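Local structure of putative zinc protease (Bordetella pertussis, 3IH6) at residues 62-74 with 86-100. The protein is probably a zinc-dependent metalloendopeptidase of the M16 (insulinase) family; this chain is an internal fragment that partly matches the family's inactive domain. Numbering follows the deposited sequence.
Sequences ALVPTKLASGVFG and MFGAQLQPGMDQDKA
The ring of Phe-73 lies flat over the backbone of Gly-88, its neighbour on the adjacent strand. Its CG stands between the backbone N and the carbonyl carbon (chi1 61°), which swings the ring across to the partner strand instead of along its own. Gly-88 CA sits beneath one face, 3.6 Å from the ring centroid and 21° off the normal, a CH-pi contact; glycine suits the place because, with no side chain, it lets the ring come down onto its CA. The selenium-bearing chain of Met-86, a selenomethionine, is extended and brings CE to the ring's edge, 4.2 Å from Phe-73 CE2. On this face of the sheet Tyr-4 and Leu-26, from the two flanking strands, also meet the ring.

Residues 71-74 and 86-90 belong to the two arms, strands 71-77 and 84-90, of an antiparallel beta hairpin, the second and third strands of the five-stranded sheet of this M16-type domain, between strands 2-6 and 26-32. Phe-73 and Gly-88 form a hydrogen-bonded pair, with Gly-88 N 2.8 Å from Phe-73 O. At the open end of the hairpin, Ser-70 and Gly-71 both face Gln-90 in a classic beta bulge: the approach of Ser-70 N to Gln-90 O is doubtfully short, and the bond from Gly-71 N is weak.

The other face turns toward the helices. Ala-89 CB meets Ala-69 CB and Leu-63 CD1, each at 3.8 Å, the small alanines leaving room for the branched end of Leu-63 from helix 58-63. Beyond the strands, the selenium of Met-95, also a selenomethionine, comes within 3.2 Å of Leu-68 O, while its CE lies 3.5 Å from Lys-67 O. Leu-68 CD2 presses on the aliphatic stem of Lys-99, 3.9 Å from CG, the two side chains crossing nearly at right angles. Asp-96, at the N-cap of helix 97-109, caps it through OD1, which accepts from Lys-99 N, though the distance is doubtfully short.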
ATOM      1  N   ALA E  62      16.799 -26.429 -11.048  1.00 16.87           N
ATOM      2  CA  ALA E  62      16.552 -27.823 -11.434  1.00 17.42           C
ATOM      3  C   ALA E  62      15.484 -27.930 -12.513  1.00 17.36           C
ATOM      4  O   ALA E  62      15.583 -28.772 -13.398  1.00 17.04           O
ATOM      5  CB  ALA E  62      16.160 -28.651 -10.210  1.00 17.29           C
ATOM      6  N   LEU E  63      14.469 -27.059 -12.453  1.00 16.84           N
ATOM      7  CA  LEU E  63      13.294 -27.217 -13.313  1.00 16.70           C
ATOM      8  C   LEU E  63      13.214 -26.355 -14.583  1.00 17.34           C
ATOM      9  O   LEU E  63      12.564 -26.742 -15.544  1.00 16.36           O
ATOM     10  CB  LEU E  63      12.024 -27.057 -12.464  1.00 16.77           C
ATOM     11  CG  LEU E  63      11.979 -27.995 -11.237  1.00 17.52           C
ATOM     12  CD1 LEU E  63      10.805 -27.712 -10.330  1.00 14.37           C
ATOM     13  CD2 LEU E  63      11.926 -29.405 -11.728  1.00 22.04           C
ATOM     14  N   VAL E  64      13.827 -25.174 -14.566  1.00 18.41           N
ATOM     15  CA  VAL E  64      13.581 -24.159 -15.609  1.00 19.66           C
ATOM     16  C   VAL E  64      14.645 -24.130 -16.717  1.00 20.06           C
ATOM     17  O   VAL E  64      14.297 -24.241 -17.891  1.00 20.10           O
ATOM     18  CB  VAL E  64      13.331 -22.721 -15.029  1.00 19.68           C
ATOM     19  CG1 VAL E  64      13.022 -21.748 -16.153  1.00 18.69           C
ATOM     20  CG2 VAL E  64      12.145 -22.731 -14.031  1.00 20.13           C
ATOM     21  N   PRO E  65      15.942 -24.005 -16.361  1.00 20.71           N
ATOM     22  CA  PRO E  65      16.908 -24.077 -17.478  1.00 20.33           C
ATOM     23  C   PRO E  65      16.814 -25.436 -18.164  1.00 20.45           C
ATOM     24  O   PRO E  65      17.155 -25.573 -19.344  1.00 20.10           O
ATOM     25  CB  PRO E  65      18.275 -23.954 -16.793  1.00 20.18           C
ATOM     26  CG  PRO E  65      17.983 -23.344 -15.420  1.00 21.25           C
ATOM     27  CD  PRO E  65      16.605 -23.866 -15.051  1.00 20.13           C
ATOM     28  N   THR E  66      16.355 -26.434 -17.418  1.00 20.23           N
ATOM     29  CA  THR E  66      16.227 -27.790 -17.955  1.00 19.80           C
ATOM     30  C   THR E  66      14.950 -27.926 -18.805  1.00 19.49           C
ATOM     31  O   THR E  66      14.713 -28.954 -19.419  1.00 19.01           O
ATOM     32  CB  THR E  66      16.223 -28.818 -16.816  1.00 19.78           C
ATOM     33  OG1 THR E  66      15.338 -28.351 -15.800  1.00 18.95           O
ATOM     34  CG2 THR E  66      17.632 -28.952 -16.186  1.00 19.55           C
ATOM     35  N   LYS E  67      14.136 -26.869 -18.817  1.00 19.69           N
ATOM     36  CA  LYS E  67      12.878 -26.796 -19.572  1.00 19.30           C
ATOM     37  C   LYS E  67      11.786 -27.725 -19.036  1.00 19.46           C
ATOM     38  O   LYS E  67      10.868 -28.068 -19.764  1.00 18.07           O
ATOM     39  CB  LYS E  67      13.081 -27.040 -21.084  1.00 19.82           C
ATOM     40  CG  LYS E  67      14.175 -26.241 -21.748  1.00 20.04           C
ATOM     41  CD  LYS E  67      14.022 -24.751 -21.527  1.00 21.21           C
ATOM     42  CE  LYS E  67      15.163 -23.997 -22.188  1.00 23.01           C
ATOM     43  NZ  LYS E  67      15.234 -24.362 -23.624  1.00 26.04           N
ATOM     44  N   LEU E  68      11.878 -28.114 -17.766  1.00 19.85           N
ATOM     45  CA  LEU E  68      10.844 -28.960 -17.172  1.00 20.57           C
ATOM     46  C   LEU E  68       9.664 -28.089 -16.725  1.00 20.96           C
ATOM     47  O   LEU E  68       8.501 -28.510 -16.721  1.00 21.13           O
ATOM     48  CB  LEU E  68      11.422 -29.815 -16.027  1.00 20.36           C
ATOM     49  CG  LEU E  68      12.439 -30.889 -16.465  1.00 20.76           C
ATOM     50  CD1 LEU E  68      13.076 -31.605 -15.289  1.00 21.97           C
ATOM     51  CD2 LEU E  68      11.793 -31.902 -17.409  1.00 19.74           C
ATOM     52  N   ALA E  69       9.964 -26.835 -16.419  1.00 20.93           N
ATOM     53  CA  ALA E  69       8.972 -25.959 -15.825  1.00 19.59           C
ATOM     54  C   ALA E  69       9.141 -24.536 -16.327  1.00 19.30           C
ATOM     55  O   ALA E  69      10.202 -24.145 -16.811  1.00 18.66           O
ATOM     56  CB  ALA E  69       9.097 -26.009 -14.312  1.00 19.79           C
ATOM     57  N   SER E  70       8.070 -23.775 -16.166  1.00 19.01           N
ATOM     58  CA  SER E  70       7.948 -22.387 -16.549  1.00 19.98           C
ATOM     59  C   SER E  70       8.358 -21.448 -15.404  1.00 19.37           C
ATOM     60  O   SER E  70       8.829 -20.330 -15.608  1.00 20.41           O
ATOM     61  CB  SER E  70       6.461 -22.156 -16.884  1.00 19.54           C
ATOM     62  OG  SER E  70       6.302 -20.970 -17.570  1.00 21.17           O
ATOM     63  N   GLY E  71       8.155 -21.923 -14.193  1.00 18.89           N
ATOM     64  CA  GLY E  71       8.531 -21.228 -12.985  1.00 18.15           C
ATOM     65  C   GLY E  71       8.321 -22.174 -11.810  1.00 18.04           C
ATOM     66  O   GLY E  71       7.829 -23.299 -11.999  1.00 17.73           O
ATOM     67  N   VAL E  72       8.658 -21.700 -10.607  1.00 17.13           N
ATOM     68  CA  VAL E  72       8.586 -22.481  -9.415  1.00 17.75           C
ATOM     69  C   VAL E  72       8.053 -21.639  -8.270  1.00 18.91           C
ATOM     70  O   VAL E  72       8.181 -20.414  -8.277  1.00 18.66           O
ATOM     71  CB  VAL E  72       9.968 -23.121  -9.000  1.00 17.32           C
ATOM     72  CG1 VAL E  72      10.520 -24.019 -10.092  1.00 15.33           C
ATOM     73  CG2 VAL E  72      11.015 -22.051  -8.523  1.00 17.06           C
ATOM     74  N   PHE E  73       7.489 -22.302  -7.261  1.00 19.60           N
ATOM     75  CA  PHE E  73       6.990 -21.566  -6.098  1.00 19.58           C
ATOM     76  C   PHE E  73       7.151 -22.334  -4.813  1.00 18.85           C
ATOM     77  O   PHE E  73       7.233 -23.544  -4.820  1.00 19.46           O
ATOM     78  CB  PHE E  73       5.522 -21.119  -6.313  1.00 19.60           C
ATOM     79  CG  PHE E  73       4.560 -22.252  -6.516  1.00 21.60           C
ATOM     80  CD1 PHE E  73       4.247 -22.683  -7.786  1.00 21.03           C
ATOM     81  CD2 PHE E  73       3.944 -22.875  -5.426  1.00 20.38           C
ATOM     82  CE1 PHE E  73       3.368 -23.725  -7.950  1.00 23.38           C
ATOM     83  CE2 PHE E  73       3.068 -23.903  -5.594  1.00 19.93           C
ATOM     84  CZ  PHE E  73       2.772 -24.333  -6.843  1.00 20.25           C
ATOM     85  N   GLY E  74       7.192 -21.607  -3.701  1.00 19.48           N
ATOM     86  CA  GLY E  74       7.387 -22.175  -2.369  1.00 18.60           C
ATOM     87  C   GLY E  74       6.783 -21.224  -1.338  1.00 19.24           C
ATOM     88  O   GLY E  74       7.152 -20.037  -1.290  1.00 18.28           O
HETATM   89  N   MSE E  86       4.258 -25.532   0.928  1.00 18.99           N
HETATM   90  CA  MSE E  86       3.880 -25.900  -0.401  1.00 20.28           C
HETATM   91  C   MSE E  86       4.909 -25.472  -1.453  1.00 19.62           C
HETATM   92  O   MSE E  86       5.187 -24.285  -1.611  1.00 19.41           O
HETATM   93  CB  MSE E  86       2.522 -25.267  -0.728  1.00 20.25           C
HETATM   94  CG  MSE E  86       1.976 -25.796  -1.934  1.00 23.71           C
HETATM   95 SE   MSE E  86       0.415 -24.802  -2.462  0.75 34.68          SE
HETATM   96  CE  MSE E  86      -0.054 -26.040  -3.842  1.00 26.99           C
ATOM     97  N   PHE E  87       5.445 -26.445  -2.185  1.00 18.90           N
ATOM     98  CA  PHE E  87       6.332 -26.156  -3.293  1.00 18.55           C
ATOM     99  C   PHE E  87       5.658 -26.605  -4.562  1.00 19.02           C
ATOM    100  O   PHE E  87       4.867 -27.559  -4.571  1.00 18.21           O
ATOM    101  CB  PHE E  87       7.686 -26.841  -3.126  1.00 18.58           C
ATOM    102  CG  PHE E  87       8.386 -26.471  -1.838  1.00 18.24           C
ATOM    103  CD1 PHE E  87       9.104 -25.290  -1.741  1.00 16.87           C
ATOM    104  CD2 PHE E  87       8.280 -27.279  -0.716  1.00 19.28           C
ATOM    105  CE1 PHE E  87       9.714 -24.930  -0.560  1.00 17.72           C
ATOM    106  CE2 PHE E  87       8.930 -26.922   0.506  1.00 19.47           C
ATOM    107  CZ  PHE E  87       9.625 -25.752   0.577  1.00 15.63           C
ATOM    108  N   GLY E  88       5.944 -25.917  -5.660  1.00 19.40           N
ATOM    109  CA  GLY E  88       5.389 -26.412  -6.911  1.00 19.03           C
ATOM    110  C   GLY E  88       6.063 -25.854  -8.123  1.00 19.11           C
ATOM    111  O   GLY E  88       7.008 -25.074  -8.018  1.00 19.19           O
ATOM    112  N   ALA E  89       5.593 -26.276  -9.290  1.00 18.82           N
ATOM    113  CA  ALA E  89       6.160 -25.790 -10.535  1.00 19.25           C
ATOM    114  C   ALA E  89       5.050 -25.475 -11.482  1.00 19.71           C
ATOM    115  O   ALA E  89       4.011 -26.139 -11.478  1.00 19.45           O
ATOM    116  CB  ALA E  89       7.168 -26.803 -11.164  1.00 17.90           C
ATOM    117  N   GLN E  90       5.286 -24.440 -12.284  1.00 21.02           N
ATOM    118  CA  GLN E  90       4.362 -23.979 -13.284  1.00 22.44           C
ATOM    119  C   GLN E  90       4.823 -24.584 -14.611  1.00 23.34           C
ATOM    120  O   GLN E  90       5.986 -24.438 -14.980  1.00 23.67           O
ATOM    121  CB  GLN E  90       4.470 -22.453 -13.330  1.00 22.60           C
ATOM    122  CG  GLN E  90       3.227 -21.744 -13.793  1.00 26.62           C
ATOM    123  CD  GLN E  90       3.410 -20.230 -13.886  1.00 29.11           C
ATOM    124  OE1 GLN E  90       4.528 -19.718 -13.916  1.00 29.71           O
ATOM    125  NE2 GLN E  90       2.305 -19.519 -13.937  1.00 31.20           N
ATOM    126  N   LEU E  91       3.924 -25.256 -15.319  1.00 24.28           N
ATOM    127  CA  LEU E  91       4.244 -25.864 -16.597  1.00 25.58           C
ATOM    128  C   LEU E  91       3.615 -25.182 -17.822  1.00 26.75           C
ATOM    129  O   LEU E  91       2.629 -24.451 -17.742  1.00 27.20           O
ATOM    130  CB  LEU E  91       3.898 -27.359 -16.585  1.00 25.41           C
ATOM    131  CG  LEU E  91       4.897 -28.334 -15.952  1.00 24.70           C
ATOM    132  CD1 LEU E  91       5.309 -27.938 -14.545  1.00 26.22           C
ATOM    133  CD2 LEU E  91       4.351 -29.744 -15.936  1.00 23.32           C
ATOM    134  N   GLN E  92       4.249 -25.427 -18.956  1.00 27.97           N
ATOM    135  CA  GLN E  92       3.798 -25.021 -20.262  1.00 29.25           C
ATOM    136  C   GLN E  92       3.009 -26.207 -20.753  1.00 29.90           C
ATOM    137  O   GLN E  92       3.240 -27.324 -20.276  1.00 29.60           O
ATOM    138  CB  GLN E  92       5.040 -24.876 -21.137  1.00 29.52           C
ATOM    139  CG  GLN E  92       4.897 -24.135 -22.436  1.00 30.01           C
ATOM    140  CD  GLN E  92       6.068 -23.203 -22.640  1.00 31.13           C
ATOM    141  OE1 GLN E  92       6.795 -22.909 -21.682  1.00 29.34           O
ATOM    142  NE2 GLN E  92       6.261 -22.721 -23.875  1.00 30.75           N
ATOM    143  N   PRO E  93       2.072 -25.980 -21.700  1.00 30.44           N
ATOM    144  CA  PRO E  93       1.417 -27.114 -22.332  1.00 30.74           C
ATOM    145  C   PRO E  93       2.457 -27.946 -23.052  1.00 30.89           C
ATOM    146  O   PRO E  93       3.344 -27.390 -23.708  1.00 31.29           O
ATOM    147  CB  PRO E  93       0.483 -26.459 -23.360  1.00 30.77           C
ATOM    148  CG  PRO E  93       0.285 -25.076 -22.869  1.00 30.67           C
ATOM    149  CD  PRO E  93       1.562 -24.695 -22.217  1.00 30.33           C
ATOM    150  N   GLY E  94       2.364 -29.262 -22.907  1.00 31.01           N
ATOM    151  CA  GLY E  94       3.310 -30.176 -23.547  1.00 30.66           C
ATOM    152  C   GLY E  94       4.368 -30.777 -22.637  1.00 30.50           C
ATOM    153  O   GLY E  94       4.850 -31.866 -22.914  1.00 31.48           O
HETATM  154  N   MSE E  95       4.748 -30.078 -21.565  1.00 29.50           N
HETATM  155  CA  MSE E  95       5.765 -30.583 -20.651  1.00 28.47           C
HETATM  156  C   MSE E  95       5.220 -31.711 -19.774  1.00 27.28           C
HETATM  157  O   MSE E  95       4.055 -31.700 -19.382  1.00 27.22           O
HETATM  158  CB  MSE E  95       6.321 -29.461 -19.766  1.00 28.94           C
HETATM  159  CG  MSE E  95       6.965 -28.292 -20.527  1.00 29.41           C
HETATM  160 SE   MSE E  95       7.504 -26.882 -19.291  0.75 30.76          SE
HETATM  161  CE  MSE E  95       8.459 -25.699 -20.535  1.00 29.42           C
ATOM    162  N   ASP E  96       6.080 -32.676 -19.473  1.00 25.84           N
ATOM    163  CA  ASP E  96       5.722 -33.856 -18.697  1.00 24.96           C
ATOM    164  C   ASP E  96       5.540 -33.453 -17.250  1.00 24.31           C
ATOM    165  O   ASP E  96       6.488 -33.025 -16.591  1.00 23.85           O
ATOM    166  CB  ASP E  96       6.815 -34.925 -18.809  1.00 25.43           C
ATOM    167  CG  ASP E  96       6.433 -36.239 -18.147  1.00 25.78           C
ATOM    168  OD1 ASP E  96       6.188 -36.266 -16.930  1.00 28.31           O
ATOM    169  OD2 ASP E  96       6.400 -37.264 -18.853  1.00 29.03           O
ATOM    170  N   GLN E  97       4.314 -33.600 -16.767  1.00 23.67           N
ATOM    171  CA  GLN E  97       3.977 -33.214 -15.410  1.00 23.71           C
ATOM    172  C   GLN E  97       4.578 -34.155 -14.393  1.00 23.24           C
ATOM    173  O   GLN E  97       4.978 -33.707 -13.333  1.00 22.27           O
ATOM    174  CB  GLN E  97       2.477 -33.137 -15.211  1.00 23.77           C
ATOM    175  CG  GLN E  97       1.748 -32.417 -16.334  1.00 25.27           C
ATOM    176  CD  GLN E  97       0.259 -32.606 -16.239  1.00 26.99           C
ATOM    177  OE1 GLN E  97      -0.227 -33.451 -15.474  1.00 26.16           O
ATOM    178  NE2 GLN E  97      -0.484 -31.819 -17.011  1.00 28.71           N
ATOM    179  N   ASP E  98       4.659 -35.445 -14.719  1.00 22.59           N
ATOM    180  CA  ASP E  98       5.278 -36.401 -13.798  1.00 22.93           C
ATOM    181  C   ASP E  98       6.785 -36.212 -13.693  1.00 22.20           C
ATOM    182  O   ASP E  98       7.341 -36.330 -12.621  1.00 22.39           O
ATOM    183  CB  ASP E  98       4.935 -37.836 -14.197  1.00 23.15           C
ATOM    184  CG  ASP E  98       3.449 -38.090 -14.170  1.00 25.04           C
ATOM    185  OD1 ASP E  98       2.808 -37.779 -13.151  1.00 26.18           O
ATOM    186  OD2 ASP E  98       2.912 -38.587 -15.182  1.00 28.87           O
ATOM    187  N   LYS E  99       7.442 -35.904 -14.803  1.00 21.93           N
ATOM    188  CA  LYS E  99       8.878 -35.666 -14.767  1.00 21.50           C
ATOM    189  C   LYS E  99       9.195 -34.374 -14.026  1.00 20.87           C
ATOM    190  O   LYS E  99      10.228 -34.291 -13.356  1.00 21.41           O
ATOM    191  CB  LYS E  99       9.487 -35.665 -16.172  1.00 21.94           C
ATOM    192  CG  LYS E  99      10.993 -35.461 -16.161  1.00 23.28           C
ATOM    193  CD  LYS E  99      11.636 -35.802 -17.491  1.00 25.00           C
ATOM    194  CE  LYS E  99      13.139 -35.531 -17.453  1.00 26.29           C
ATOM    195  NZ  LYS E  99      13.789 -36.059 -16.205  1.00 24.29           N
ATOM    196  N   ALA E 100       8.302 -33.380 -14.117  1.00 19.50           N
ATOM    197  CA  ALA E 100       8.429 -32.154 -13.319  1.00 19.06           C
ATOM    198  C   ALA E 100       8.278 -32.465 -11.837  1.00 17.90           C
ATOM    199  O   ALA E 100       9.125 -32.129 -11.035  1.00 17.37           O
ATOM    200  CB  ALA E 100       7.398 -31.053 -13.765  1.00 18.83           C
TER